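Putative TetR family transcriptional regulator (Streptomyces coelicolor A3, PDB 3BQY) probably binds DNA as a TetR-type transcriptional regulator, most likely a repressor. Local coordinates at residues L23-L28 / Q47-A52; R79-L84 / N138-H143; V118-G123 / G127-A132. All coordinates share one frame; numbering follows the deposited sequence. Where two conformers were deposited one is given.

The three contacts join helices, and all are mainly apolar and largely buried. Contact 1 lies in the predicted DNA-binding region near the N-terminus. Contacts 2 and 3 lie in the C-terminal helical domain and share helix 126-151. Contact 2 is deepest, its centre about 6 Å from the centre of the chain. The centres of contacts 1 and 3 lie about 19 and 21 Å from it. Contact 3 sits at the N-terminal start of helix 126-151. Contact 1 relies on leucines and a selenomethionine. Contact 2 fits a threonine against an alanine and a leucine. Contact 3 alone adds a partly exposed arginine. Contacts 2 and 3 also touch the second subunit; contact 1 does not.

Contact 1 of 3, residues L23-L28 / Q47-A52; sequences LTMRRL and QDLLTA
Leu49 of helix 46-57 reaches across to Leu28 and Met25 of helix 25-32. Its CB points at the other segment, and Leu49 CB lies 4.6 Å from Met25 SE. With CG anti to the backbone N (chi1 171°), the branched end extends toward helix 25-32. Leu49 CG is 4.4 Å from Leu28 CD2 and sets the two methyls in place. Leu49 CD1 lies 4.3 Å from Leu28 CD2. The other methyl, CD2, makes the main contacts. Leu49 CD2 meets Leu28 CD2 at 3.4 Å, tip to tip, which is tight for two carbons. Leu49 CD2 also lies 4.0 Å from Met25 SE; this residue is a selenomethionine in the crystal. The Met25 chain is bent at its second and third torsions and slides past Leu49 in the opposite direction. A second, looser pair lies beside this one, where Leu23 CD2 is 4.2 Å from Leu50 CD2.

Thr24 fixes the start of helix 25-32 as its N-cap. Thr24 OG1 accepts from Arg27 N at 2.7 Å. Helix 4-18 adds Thr7 and Thr10 against Leu28, and Leu14 against Leu23. Leu39 of helix 36-42 touches both Met25 and Leu28. This apolar cluster thus ties helix 46-57 to the first helix of the predicted helix-turn-helix, as in the compact DNA-binding domain of TetR regulators.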
ATOM      1  N   LEU A  23      11.383 -16.906   2.796  1.00 29.78           N
ATOM      2  CA  LEU A  23      11.313 -17.566   1.495  1.00 30.16           C
ATOM      3  C   LEU A  23      12.573 -17.270   0.690  1.00 29.16           C
ATOM      4  O   LEU A  23      12.770 -16.159   0.230  1.00 30.95           O
ATOM      5  CB  LEU A  23      10.063 -17.129   0.722  1.00 29.71           C
ATOM      6  CG  LEU A  23       9.881 -17.680  -0.703  1.00 32.51           C
ATOM      7  CD1 LEU A  23       9.683 -19.187  -0.672  1.00 32.38           C
ATOM      8  CD2 LEU A  23       8.692 -17.040  -1.328  1.00 32.70           C
ATOM      9  N   THR A  24      13.429 -18.266   0.532  1.00 28.43           N
ATOM     10  CA  THR A  24      14.635 -18.124  -0.288  1.00 26.91           C
ATOM     11  C   THR A  24      14.624 -19.212  -1.357  1.00 26.46           C
ATOM     12  O   THR A  24      13.941 -20.228  -1.214  1.00 25.30           O
ATOM     13  CB  THR A  24      15.914 -18.286   0.563  1.00 26.70           C
ATOM     14  OG1 THR A  24      15.946 -19.608   1.105  1.00 24.93           O
ATOM     15  CG2 THR A  24      15.957 -17.272   1.690  1.00 25.99           C
HETATM   16  N   MSE A  25      15.408 -19.018  -2.419  1.00 25.70           N
HETATM   17  CA  MSE A  25      15.569 -20.068  -3.419  1.00 25.44           C
HETATM   18  C   MSE A  25      16.145 -21.327  -2.754  1.00 25.28           C
HETATM   19  O   MSE A  25      15.724 -22.429  -3.071  1.00 25.24           O
HETATM   20  CB  MSE A  25      16.468 -19.601  -4.578  1.00 25.33           C
HETATM   21  CG  MSE A  25      15.887 -18.410  -5.312  1.00 24.38           C
HETATM   22 SE   MSE A  25      14.251 -18.847  -6.261  0.80 29.81          SE
HETATM   23  CE  MSE A  25      15.052 -19.455  -7.941  1.00 28.86           C
ATOM     24  N   ARG A  26      17.088 -21.161  -1.829  1.00 25.26           N
ATOM     25  CA  ARG A  26      17.652 -22.312  -1.113  1.00 26.62           C
ATOM     26  C   ARG A  26      16.579 -23.021  -0.281  1.00 26.12           C
ATOM     27  O   ARG A  26      16.506 -24.253  -0.291  1.00 25.72           O
ATOM     28  CB  ARG A  26      18.847 -21.907  -0.242  1.00 26.44           C
ATOM     29  CG  ARG A  26      20.004 -21.340  -1.106  1.00 28.98           C
ATOM     30  CD  ARG A  26      21.298 -21.110  -0.342  1.00 28.54           C
ATOM     31  NE  ARG A  26      22.244 -20.279  -1.094  1.00 31.08           N
ATOM     32  CZ  ARG A  26      23.069 -20.736  -2.039  1.00 36.79           C
ATOM     33  NH1 ARG A  26      23.071 -22.039  -2.362  1.00 37.37           N
ATOM     34  NH2 ARG A  26      23.899 -19.888  -2.671  1.00 34.47           N
ATOM     35  N   ARG A  27      15.772 -22.236   0.433  1.00 26.14           N
ATOM     36  CA  ARG A  27      14.668 -22.785   1.267  1.00 27.59           C
ATOM     37  C   ARG A  27      13.685 -23.559   0.393  1.00 27.68           C
ATOM     38  O   ARG A  27      13.240 -24.635   0.760  1.00 27.74           O
ATOM     39  CB  ARG A  27      13.933 -21.650   2.010  1.00 27.55           C
ATOM     40  CG  ARG A  27      12.791 -22.063   2.934  1.00 28.19           C
ATOM     41  CD  ARG A  27      13.309 -22.680   4.225  1.00 28.24           C
ATOM     42  NE  ARG A  27      12.222 -23.333   4.971  1.00 31.64           N
ATOM     43  CZ  ARG A  27      11.801 -24.582   4.751  1.00 32.30           C
ATOM     44  NH1 ARG A  27      10.837 -25.092   5.508  1.00 32.84           N
ATOM     45  NH2 ARG A  27      12.348 -25.329   3.786  1.00 30.89           N
ATOM     46  N   LEU A  28      13.338 -22.984  -0.762  1.00 27.73           N
ATOM     47  CA  LEU A  28      12.499 -23.642  -1.755  1.00 27.79           C
ATOM     48  C   LEU A  28      13.120 -24.912  -2.304  1.00 28.53           C
ATOM     49  O   LEU A  28      12.417 -25.904  -2.484  1.00 28.89           O
ATOM     50  CB  LEU A  28      12.199 -22.665  -2.916  1.00 27.99           C
ATOM     51  CG  LEU A  28      11.171 -23.036  -3.981  1.00 28.96           C
ATOM     52  CD1 LEU A  28       9.883 -23.560  -3.366  1.00 29.32           C
ATOM     53  CD2 LEU A  28      10.883 -21.789  -4.829  1.00 27.65           C
ATOM     54  N   GLN A  47      13.004 -12.706  -7.941  1.00 26.64           N
ATOM     55  CA  GLN A  47      11.956 -11.760  -8.339  0.50 27.53           C
ATOM     56  C   GLN A  47      11.027 -12.362  -9.426  1.00 27.52           C
ATOM     57  O   GLN A  47       9.832 -12.053  -9.467  1.00 28.22           O
ATOM     58  CB  GLN A  47      12.547 -10.382  -8.721  0.50 27.58           C
ATOM     59  CG  GLN A  47      12.488 -10.004 -10.202  0.50 28.14           C
ATOM     60  CD  GLN A  47      13.133  -8.658 -10.541  0.50 28.44           C
ATOM     61  OE1 GLN A  47      13.546  -7.883  -9.662  0.50 28.77           O
ATOM     62  NE2 GLN A  47      13.225  -8.376 -11.838  0.50 28.54           N
ATOM     63  N   ASP A  48      11.575 -13.224 -10.284  1.00 26.91           N
ATOM     64  CA  ASP A  48      10.802 -13.920 -11.326  1.00 27.22           C
ATOM     65  C   ASP A  48       9.846 -14.934 -10.694  1.00 26.06           C
ATOM     66  O   ASP A  48       8.679 -15.038 -11.080  1.00 25.60           O
ATOM     67  CB  ASP A  48      11.728 -14.619 -12.333  1.00 27.33           C
ATOM     68  CG  ASP A  48      12.634 -13.630 -13.077  1.00 31.92           C
ATOM     69  OD1 ASP A  48      12.128 -12.606 -13.563  1.00 35.28           O
ATOM     70  OD2 ASP A  48      13.856 -13.863 -13.166  1.00 34.80           O
ATOM     71  N   LEU A  49      10.330 -15.664  -9.707  1.00 25.16           N
ATOM     72  CA  LEU A  49       9.448 -16.529  -8.920  1.00 25.38           C
ATOM     73  C   LEU A  49       8.332 -15.705  -8.231  1.00 25.19           C
ATOM     74  O   LEU A  49       7.156 -16.062  -8.323  1.00 26.10           O
ATOM     75  CB  LEU A  49      10.252 -17.335  -7.886  1.00 24.71           C
ATOM     76  CG  LEU A  49       9.419 -18.114  -6.856  1.00 27.32           C
ATOM     77  CD1 LEU A  49       8.662 -19.284  -7.531  1.00 28.31           C
ATOM     78  CD2 LEU A  49      10.315 -18.586  -5.722  1.00 27.07           C
ATOM     79  N   LEU A  50       8.696 -14.629  -7.543  1.00 24.36           N
ATOM     80  CA  LEU A  50       7.698 -13.768  -6.873  1.00 24.74           C
ATOM     81  C   LEU A  50       6.662 -13.228  -7.839  1.00 24.94           C
ATOM     82  O   LEU A  50       5.457 -13.208  -7.526  1.00 25.50           O
ATOM     83  CB  LEU A  50       8.372 -12.620  -6.108  1.00 24.91           C
ATOM     84  CG  LEU A  50       9.185 -13.095  -4.880  1.00 24.40           C
ATOM     85  CD1 LEU A  50      10.078 -11.957  -4.408  1.00 26.60           C
ATOM     86  CD2 LEU A  50       8.304 -13.597  -3.770  1.00 25.76           C
ATOM     87  N   THR A  51       7.115 -12.821  -9.021  1.00 25.00           N
ATOM     88  CA  THR A  51       6.226 -12.312 -10.061  1.00 25.90           C
ATOM     89  C   THR A  51       5.221 -13.411 -10.473  1.00 26.14           C
ATOM     90  O   THR A  51       4.016 -13.158 -10.578  1.00 26.38           O
ATOM     91  CB  THR A  51       7.063 -11.763 -11.235  1.00 25.54           C
ATOM     92  OG1 THR A  51       7.761 -10.587 -10.785  1.00 25.61           O
ATOM     93  CG2 THR A  51       6.197 -11.427 -12.449  1.00 27.75           C
ATOM     94  N   ALA A  52       5.716 -14.634 -10.662  1.00 25.59           N
ATOM     95  CA  ALA A  52       4.859 -15.772 -11.016  1.00 25.47           C
ATOM     96  C   ALA A  52       3.850 -16.124  -9.904  1.00 24.99           C
ATOM     97  O   ALA A  52       2.683 -16.436 -10.190  1.00 24.10           O
ATOM     98  CB  ALA A  52       5.720 -17.007 -11.419  1.00 24.91           C
TER

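Contact 2 of 3, residues R79-L84 / N138-H143; sequences RLARAL and NFTVGH
Ala81 and Leu84 pack on Thr140 in a buried helix-to-helix contact near the centre of the chain. Helix 73-89 supplies the first two residues and helix 126-151 the third. The backbones come close, with Ala81 CA 6.6 Å from Thr140 CA. The small side chain of Ala81 suits that spacing.

Thr140 presents its two branches to different atoms. Thr140 CG2 is anti to the backbone N and rests 3.7 Å from Ala81 O. This is van der Waals contact with a carbonyl oxygen. Thr140 CG2 also meets Leu84 CD2 at 3.9 Å, and the side chains of Leu84 and Thr140 cross obliquely. Leu84 CG is nearly as near, 4.0 Å from Thr140 CG2. The leucine methyl reaches the branch point too, with Leu84 CD2 4.2 Å from Thr140 CB. The hydroxyl is the other branch. Thr140 OG1 touches Ala81 CB at 3.8 Å, but its hydrogen bond goes to Val136 O, one turn back in its own helix. At chi1 -59° OG1 lies beside the backbone N, where it can reach that carbonyl. The buried hydroxyl is therefore satisfied within its own helix.

Both helices belong to the all-helical C-terminal domain of the TetR fold, which in this family commonly carries effector binding and dimerisation. Helix 188-206 packs on the same region through Leu196 on Ala81 and Phe192 on Thr140. Phe111 of helix 106-121 also touches Leu84. Helix 126-151 reaches the dimer partner as well, where Asn138 and Val141 pack on Glu146 of the second subunit.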
ATOM      1  N   ARG A  79     -17.097  -5.747  -6.277  1.00 22.27           N
ATOM      2  CA  ARG A  79     -16.765  -7.189  -6.287  1.00 22.75           C
ATOM      3  C   ARG A  79     -15.340  -7.439  -6.762  1.00 21.93           C
ATOM      4  O   ARG A  79     -14.657  -8.305  -6.237  1.00 21.88           O
ATOM      5  CB  ARG A  79     -17.745  -8.010  -7.151  1.00 22.68           C
ATOM      6  CG  ARG A  79     -19.111  -8.193  -6.480  1.00 25.34           C
ATOM      7  CD  ARG A  79     -19.807  -9.458  -6.982  1.00 29.88           C
ATOM      8  NE  ARG A  79     -19.970  -9.398  -8.434  1.00 33.78           N
ATOM      9  CZ  ARG A  79     -21.041  -8.919  -9.059  1.00 34.79           C
ATOM     10  NH1 ARG A  79     -22.072  -8.455  -8.364  1.00 33.31           N
ATOM     11  NH2 ARG A  79     -21.064  -8.903 -10.383  1.00 36.39           N
ATOM     12  N   LEU A  80     -14.897  -6.682  -7.757  1.00 21.87           N
ATOM     13  CA  LEU A  80     -13.509  -6.780  -8.236  1.00 22.56           C
ATOM     14  C   LEU A  80     -12.497  -6.414  -7.149  1.00 22.21           C
ATOM     15  O   LEU A  80     -11.494  -7.116  -6.978  1.00 22.86           O
ATOM     16  CB  LEU A  80     -13.294  -5.878  -9.444  1.00 22.96           C
ATOM     17  CG  LEU A  80     -13.854  -6.391 -10.779  1.00 23.02           C
ATOM     18  CD1 LEU A  80     -13.875  -5.217 -11.732  1.00 22.62           C
ATOM     19  CD2 LEU A  80     -12.971  -7.541 -11.353  1.00 24.40           C
ATOM     20  N   ALA A  81     -12.722  -5.295  -6.461  1.00 22.82           N
ATOM     21  CA  ALA A  81     -11.828  -4.866  -5.378  1.00 23.06           C
ATOM     22  C   ALA A  81     -11.843  -5.876  -4.244  1.00 22.82           C
ATOM     23  O   ALA A  81     -10.794  -6.258  -3.727  1.00 22.73           O
ATOM     24  CB  ALA A  81     -12.247  -3.475  -4.842  1.00 22.70           C
ATOM     25  N   ARG A  82     -13.029  -6.329  -3.853  1.00 23.47           N
ATOM     26  CA  ARG A  82     -13.113  -7.366  -2.816  1.00 23.88           C
ATOM     27  C   ARG A  82     -12.384  -8.664  -3.181  1.00 22.90           C
ATOM     28  O   ARG A  82     -11.749  -9.299  -2.333  1.00 22.84           O
ATOM     29  CB  ARG A  82     -14.576  -7.739  -2.548  1.00 24.96           C
ATOM     30  CG  ARG A  82     -15.339  -6.745  -1.771  1.00 28.99           C
ATOM     31  CD  ARG A  82     -16.738  -7.285  -1.434  1.00 31.67           C
ATOM     32  NE  ARG A  82     -17.545  -6.127  -1.135  1.00 30.12           N
ATOM     33  CZ  ARG A  82     -18.616  -5.750  -1.791  1.00 31.24           C
ATOM     34  NH1 ARG A  82     -19.099  -6.486  -2.793  1.00 32.96           N
ATOM     35  NH2 ARG A  82     -19.250  -4.664  -1.377  1.00 32.98           N
ATOM     36  N   ALA A  83     -12.523  -9.087  -4.433  1.00 22.29           N
ATOM     37  CA  ALA A  83     -11.894 -10.318  -4.886  1.00 21.81           C
ATOM     38  C   ALA A  83     -10.392 -10.153  -4.899  1.00 21.98           C
ATOM     39  O   ALA A  83      -9.674 -11.086  -4.556  1.00 22.18           O
ATOM     40  CB  ALA A  83     -12.386 -10.715  -6.289  1.00 21.04           C
ATOM     41  N   LEU A  84      -9.905  -8.967  -5.263  1.00 21.44           N
ATOM     42  CA  LEU A  84      -8.462  -8.721  -5.196  1.00 21.46           C
ATOM     43  C   LEU A  84      -7.966  -8.817  -3.741  1.00 22.37           C
ATOM     44  O   LEU A  84      -6.976  -9.505  -3.449  1.00 22.43           O
ATOM     45  CB  LEU A  84      -8.113  -7.341  -5.809  1.00 21.82           C
ATOM     46  CG  LEU A  84      -6.616  -6.926  -5.637  1.00 22.63           C
ATOM     47  CD1 LEU A  84      -5.650  -7.932  -6.288  1.00 24.81           C
ATOM     48  CD2 LEU A  84      -6.340  -5.503  -6.183  1.00 22.04           C
ATOM     49  N   ASN A 138      -4.777   0.811  -5.696  1.00 22.36           N
ATOM     50  CA  ASN A 138      -3.807   1.271  -4.703  1.00 22.75           C
ATOM     51  C   ASN A 138      -4.395   1.321  -3.305  1.00 21.79           C
ATOM     52  O   ASN A 138      -3.718   0.986  -2.326  1.00 21.52           O
ATOM     53  CB  ASN A 138      -3.195   2.609  -5.089  1.00 22.13           C
ATOM     54  CG  ASN A 138      -2.246   2.480  -6.291  1.00 25.28           C
ATOM     55  OD1 ASN A 138      -1.770   1.384  -6.597  1.00 28.13           O
ATOM     56  ND2 ASN A 138      -2.001   3.576  -6.974  1.00 25.27           N
ATOM     57  N   PHE A 139      -5.655   1.717  -3.196  1.00 21.19           N
ATOM     58  CA  PHE A 139      -6.299   1.617  -1.867  1.00 21.67           C
ATOM     59  C   PHE A 139      -6.379   0.135  -1.408  1.00 22.35           C
ATOM     60  O   PHE A 139      -6.086  -0.197  -0.255  1.00 22.29           O
ATOM     61  CB  PHE A 139      -7.716   2.192  -1.890  1.00 21.17           C
ATOM     62  CG  PHE A 139      -8.522   1.774  -0.694  1.00 22.98           C
ATOM     63  CD1 PHE A 139      -8.194   2.270   0.586  1.00 22.55           C
ATOM     64  CD2 PHE A 139      -9.545   0.820  -0.821  1.00 23.99           C
ATOM     65  CE1 PHE A 139      -8.893   1.843   1.725  1.00 24.26           C
ATOM     66  CE2 PHE A 139     -10.264   0.397   0.312  1.00 23.79           C
ATOM     67  CZ  PHE A 139      -9.934   0.895   1.586  1.00 22.77           C
ATOM     68  N   THR A 140      -6.807  -0.751  -2.306  1.00 21.87           N
ATOM     69  CA  THR A 140      -6.951  -2.149  -1.931  1.00 23.29           C
ATOM     70  C   THR A 140      -5.607  -2.747  -1.476  1.00 23.28           C
ATOM     71  O   THR A 140      -5.552  -3.455  -0.469  1.00 23.54           O
ATOM     72  CB  THR A 140      -7.536  -2.990  -3.094  1.00 23.86           C
ATOM     73  OG1 THR A 140      -8.811  -2.448  -3.451  1.00 22.87           O
ATOM     74  CG2 THR A 140      -7.698  -4.469  -2.684  1.00 23.39           C
ATOM     75  N   VAL A 141      -4.549  -2.498  -2.246  1.00 23.78           N
ATOM     76  CA  VAL A 141      -3.220  -2.998  -1.891  1.00 23.29           C
ATOM     77  C   VAL A 141      -2.729  -2.386  -0.566  1.00 23.62           C
ATOM     78  O   VAL A 141      -2.265  -3.105   0.313  1.00 22.82           O
ATOM     79  CB  VAL A 141      -2.198  -2.752  -3.035  1.00 24.45           C
ATOM     80  CG1 VAL A 141      -0.741  -3.030  -2.557  1.00 25.12           C
ATOM     81  CG2 VAL A 141      -2.549  -3.620  -4.270  1.00 25.02           C
ATOM     82  N   GLY A 142      -2.830  -1.059  -0.423  1.00 22.40           N
ATOM     83  CA  GLY A 142      -2.411  -0.383   0.815  1.00 22.58           C
ATOM     84  C   GLY A 142      -3.167  -0.926   2.019  1.00 22.30           C
ATOM     85  O   GLY A 142      -2.579  -1.213   3.063  1.00 21.30           O
ATOM     86  N   HIS A 143      -4.483  -1.078   1.867  1.00 22.00           N
ATOM     87  CA  HIS A 143      -5.304  -1.611   2.964  1.00 22.44           C
ATOM     88  C   HIS A 143      -4.876  -3.040   3.344  1.00 22.30           C
ATOM     89  O   HIS A 143      -4.736  -3.382   4.537  1.00 21.78           O
ATOM     90  CB  HIS A 143      -6.794  -1.666   2.571  1.00 22.25           C
ATOM     91  CG  HIS A 143      -7.585  -2.549   3.476  1.00 24.90           C
ATOM     92  ND1 HIS A 143      -8.185  -2.085   4.627  1.00 27.80           N
ATOM     93  CD2 HIS A 143      -7.796  -3.891   3.453  1.00 27.53           C
ATOM     94  CE1 HIS A 143      -8.766  -3.096   5.256  1.00 27.41           C
ATOM     95  NE2 HIS A 143      -8.535  -4.205   4.571  1.00 28.89           N
TER

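Contact 3 of 3, residues V118-G123 / G127-A132. With PO4 (phosphate ion), chain C.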
ATOM      1  N   VAL A 118     -15.708  -1.853 -16.839  1.00 20.35           N
ATOM      2  CA  VAL A 118     -16.960  -1.675 -16.075  1.00 19.87           C
ATOM      3  C   VAL A 118     -17.316  -0.181 -15.989  1.00 20.63           C
ATOM      4  O   VAL A 118     -18.459   0.209 -16.226  1.00 19.20           O
ATOM      5  CB  VAL A 118     -16.806  -2.286 -14.658  1.00 21.10           C
ATOM      6  CG1 VAL A 118     -17.930  -1.807 -13.709  1.00 19.83           C
ATOM      7  CG2 VAL A 118     -16.822  -3.826 -14.780  1.00 20.86           C
ATOM      8  N   LEU A 119     -16.330   0.642 -15.649  1.00 20.10           N
ATOM      9  CA  LEU A 119     -16.542   2.103 -15.517  1.00 20.35           C
ATOM     10  C   LEU A 119     -16.819   2.768 -16.855  1.00 20.19           C
ATOM     11  O   LEU A 119     -17.785   3.547 -16.972  1.00 20.66           O
ATOM     12  CB  LEU A 119     -15.324   2.760 -14.822  1.00 19.85           C
ATOM     13  CG  LEU A 119     -15.148   2.166 -13.407  1.00 21.90           C
ATOM     14  CD1 LEU A 119     -13.876   2.792 -12.742  1.00 22.33           C
ATOM     15  CD2 LEU A 119     -16.391   2.407 -12.503  1.00 20.75           C
ATOM     16  N   ARG A 120     -16.004   2.485 -17.869  1.00 20.34           N
ATOM     17  CA  ARG A 120     -16.271   3.087 -19.185  1.00 21.08           C
ATOM     18  C   ARG A 120     -17.681   2.747 -19.688  1.00 21.22           C
ATOM     19  O   ARG A 120     -18.398   3.601 -20.211  1.00 21.78           O
ATOM     20  CB  ARG A 120     -15.207   2.664 -20.211  1.00 20.61           C
ATOM     21  CG  ARG A 120     -13.797   3.256 -19.908  1.00 20.86           C
ATOM     22  CD  ARG A 120     -12.778   2.809 -20.975  1.00 21.54           C
ATOM     23  NE  ARG A 120     -12.843   3.650 -22.186  1.00 22.36           N
ATOM     24  CZ  ARG A 120     -12.887   3.195 -23.444  1.00 23.36           C
ATOM     25  NH1 ARG A 120     -12.878   1.888 -23.700  1.00 20.86           N
ATOM     26  NH2 ARG A 120     -12.906   4.063 -24.463  1.00 20.68           N
ATOM     27  N   GLU A 121     -18.071   1.474 -19.553  1.00 21.95           N
ATOM     28  CA  GLU A 121     -19.389   1.018 -20.035  1.00 22.46           C
ATOM     29  C   GLU A 121     -20.545   1.575 -19.225  1.00 22.61           C
ATOM     30  O   GLU A 121     -21.696   1.544 -19.687  1.00 23.17           O
ATOM     31  CB  GLU A 121     -19.442  -0.512 -20.059  1.00 22.93           C
ATOM     32  CG  GLU A 121     -18.479  -1.020 -21.155  1.00 24.60           C
ATOM     33  CD  GLU A 121     -18.263  -2.514 -21.155  1.00 31.47           C
ATOM     34  OE1 GLU A 121     -18.958  -3.227 -20.401  1.00 33.06           O
ATOM     35  OE2 GLU A 121     -17.369  -2.968 -21.906  1.00 31.81           O
ATOM     36  N   ALA A 122     -20.235   2.117 -18.055  1.00 22.41           N
ATOM     37  CA  ALA A 122     -21.241   2.747 -17.189  1.00 22.33           C
ATOM     38  C   ALA A 122     -21.273   4.268 -17.363  1.00 23.45           C
ATOM     39  O   ALA A 122     -22.016   4.960 -16.665  1.00 22.18           O
ATOM     40  CB  ALA A 122     -20.956   2.404 -15.730  1.00 22.60           C
ATOM     41  N   GLY A 123     -20.470   4.789 -18.290  1.00 22.67           N
ATOM     42  CA  GLY A 123     -20.558   6.215 -18.626  1.00 21.84           C
ATOM     43  C   GLY A 123     -19.406   7.050 -18.090  1.00 22.94           C
ATOM     44  O   GLY A 123     -19.424   8.274 -18.219  1.00 22.50           O
ATOM     45  N   GLY A 127     -10.278   9.087 -18.898  1.00 23.34           N
ATOM     46  CA  GLY A 127      -9.413   9.561 -17.809  1.00 24.79           C
ATOM     47  C   GLY A 127      -9.919   9.160 -16.420  1.00 24.71           C
ATOM     48  O   GLY A 127      -9.154   8.659 -15.598  1.00 25.50           O
ATOM     49  N   ASP A 128     -11.206   9.366 -16.164  1.00 24.70           N
ATOM     50  CA  ASP A 128     -11.796   8.966 -14.886  1.00 24.13           C
ATOM     51  C   ASP A 128     -11.709   7.460 -14.656  1.00 23.04           C
ATOM     52  O   ASP A 128     -11.367   7.016 -13.544  1.00 21.89           O
ATOM     53  CB  ASP A 128     -13.241   9.441 -14.759  1.00 23.93           C
ATOM     54  CG  ASP A 128     -13.346  10.973 -14.600  1.00 27.96           C
ATOM     55  OD1 ASP A 128     -12.315  11.630 -14.345  1.00 28.05           O
ATOM     56  OD2 ASP A 128     -14.466  11.498 -14.742  1.00 28.88           O
ATOM     57  N   ALA A 129     -12.013   6.673 -15.688  1.00 22.43           N
ATOM     58  CA  ALA A 129     -11.998   5.215 -15.536  1.00 21.99           C
ATOM     59  C   ALA A 129     -10.576   4.692 -15.252  1.00 22.23           C
ATOM     60  O   ALA A 129     -10.390   3.831 -14.395  1.00 22.31           O
ATOM     61  CB  ALA A 129     -12.610   4.525 -16.781  1.00 21.84           C
ATOM     62  N   ALA A 130      -9.594   5.170 -16.006  1.00 22.18           N
ATOM     63  CA  ALA A 130      -8.218   4.735 -15.790  1.00 22.42           C
ATOM     64  C   ALA A 130      -7.679   5.212 -14.437  1.00 22.90           C
ATOM     65  O   ALA A 130      -7.036   4.452 -13.714  1.00 23.20           O
ATOM     66  CB  ALA A 130      -7.298   5.244 -16.926  1.00 22.25           C
ATOM     67  N   ARG A 131      -7.953   6.458 -14.087  1.00 22.76           N
ATOM     68  CA  ARG A 131      -7.509   6.947 -12.785  1.00 23.52           C
ATOM     69  C   ARG A 131      -8.189   6.200 -11.646  1.00 23.55           C
ATOM     70  O   ARG A 131      -7.583   5.959 -10.604  1.00 24.28           O
ATOM     71  CB  ARG A 131      -7.724   8.464 -12.686  1.00 23.32           C
ATOM     72  CG  ARG A 131      -6.712   9.230 -13.536  1.00 25.74           C
ATOM     73  CD  ARG A 131      -6.835  10.731 -13.401  1.00 30.63           C
ATOM     74  NE  ARG A 131      -8.159  11.238 -13.788  1.00 34.02           N
ATOM     75  CZ  ARG A 131      -8.425  11.870 -14.928  1.00 38.27           C
ATOM     76  NH1 ARG A 131      -7.450  12.079 -15.824  1.00 35.99           N
ATOM     77  NH2 ARG A 131      -9.671  12.304 -15.159  1.00 38.55           N
ATOM     78  N   ALA A 132      -9.456   5.823 -11.837  1.00 23.10           N
ATOM     79  CA  ALA A 132     -10.193   5.067 -10.823  1.00 23.00           C
ATOM     80  C   ALA A 132      -9.549   3.687 -10.604  1.00 23.46           C
ATOM     81  O   ALA A 132      -9.499   3.190  -9.488  1.00 22.75           O
ATOM     82  CB  ALA A 132     -11.668   4.879 -11.252  1.00 21.95           C
TER
HETATM   83  P   PO4 C 303      -3.415  11.683 -15.890  0.70 60.13           P
HETATM   84  O1  PO4 C 303      -2.590  12.946 -15.976  0.70 61.05           O
HETATM   85  O2  PO4 C 303      -3.520  11.285 -14.433  0.70 61.49           O
HETATM   86  O3  PO4 C 303      -4.800  11.917 -16.438  0.70 61.43           O
HETATM   87  O4  PO4 C 303      -2.730  10.605 -16.664  0.70 60.15           O
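Leu119 and Ala129 bury the most surface here, and Arg120 adds a smaller share at the border. Leu119 CB meets Ala129 CB at 3.8 Å. Further out, Leu119 CD1 presses on Ala132 CB at 3.4 Å, a tight fit. The two alanine methyls allow helices 106-121 and 126-151 to lie close. Arg120 runs alongside, with Arg120 CG 3.6 Å from Ala129 CB. Its chain bends at chi3, and its NE forms a salt bridge with Asp126. Its NH1 also bonds to His175 of the second subunit.

The first helix ends in a Schellman motif at Gly123, whose phi is positive (106°). A short turn then leads into the next helix, forming a helical hairpin.

Arg131, on helix 126-151, takes no part in the Leu119 packing. Arg131 NH2 forms a salt bridge with Asp128 OD1 at 2.8 Å, on the anti side and 28° out of the carboxylate plane. Arg131 NH1 donates to PO4 O3 at 2.7 Å, and that oxygen lies at the guanidinium edge, in plane. The carbonyl oxygen of Gly127 covers one face of the Arg131 guanidinium, 3.3 Å from its plane. With an alanine in place of Arg131, Asp128 would probably lose this charge partner and the phosphate this donor. The phosphate probably came from the crystallisation liquor. The chemistry thus implies a hairpin joined by apolar packing, with charged groups at its borders.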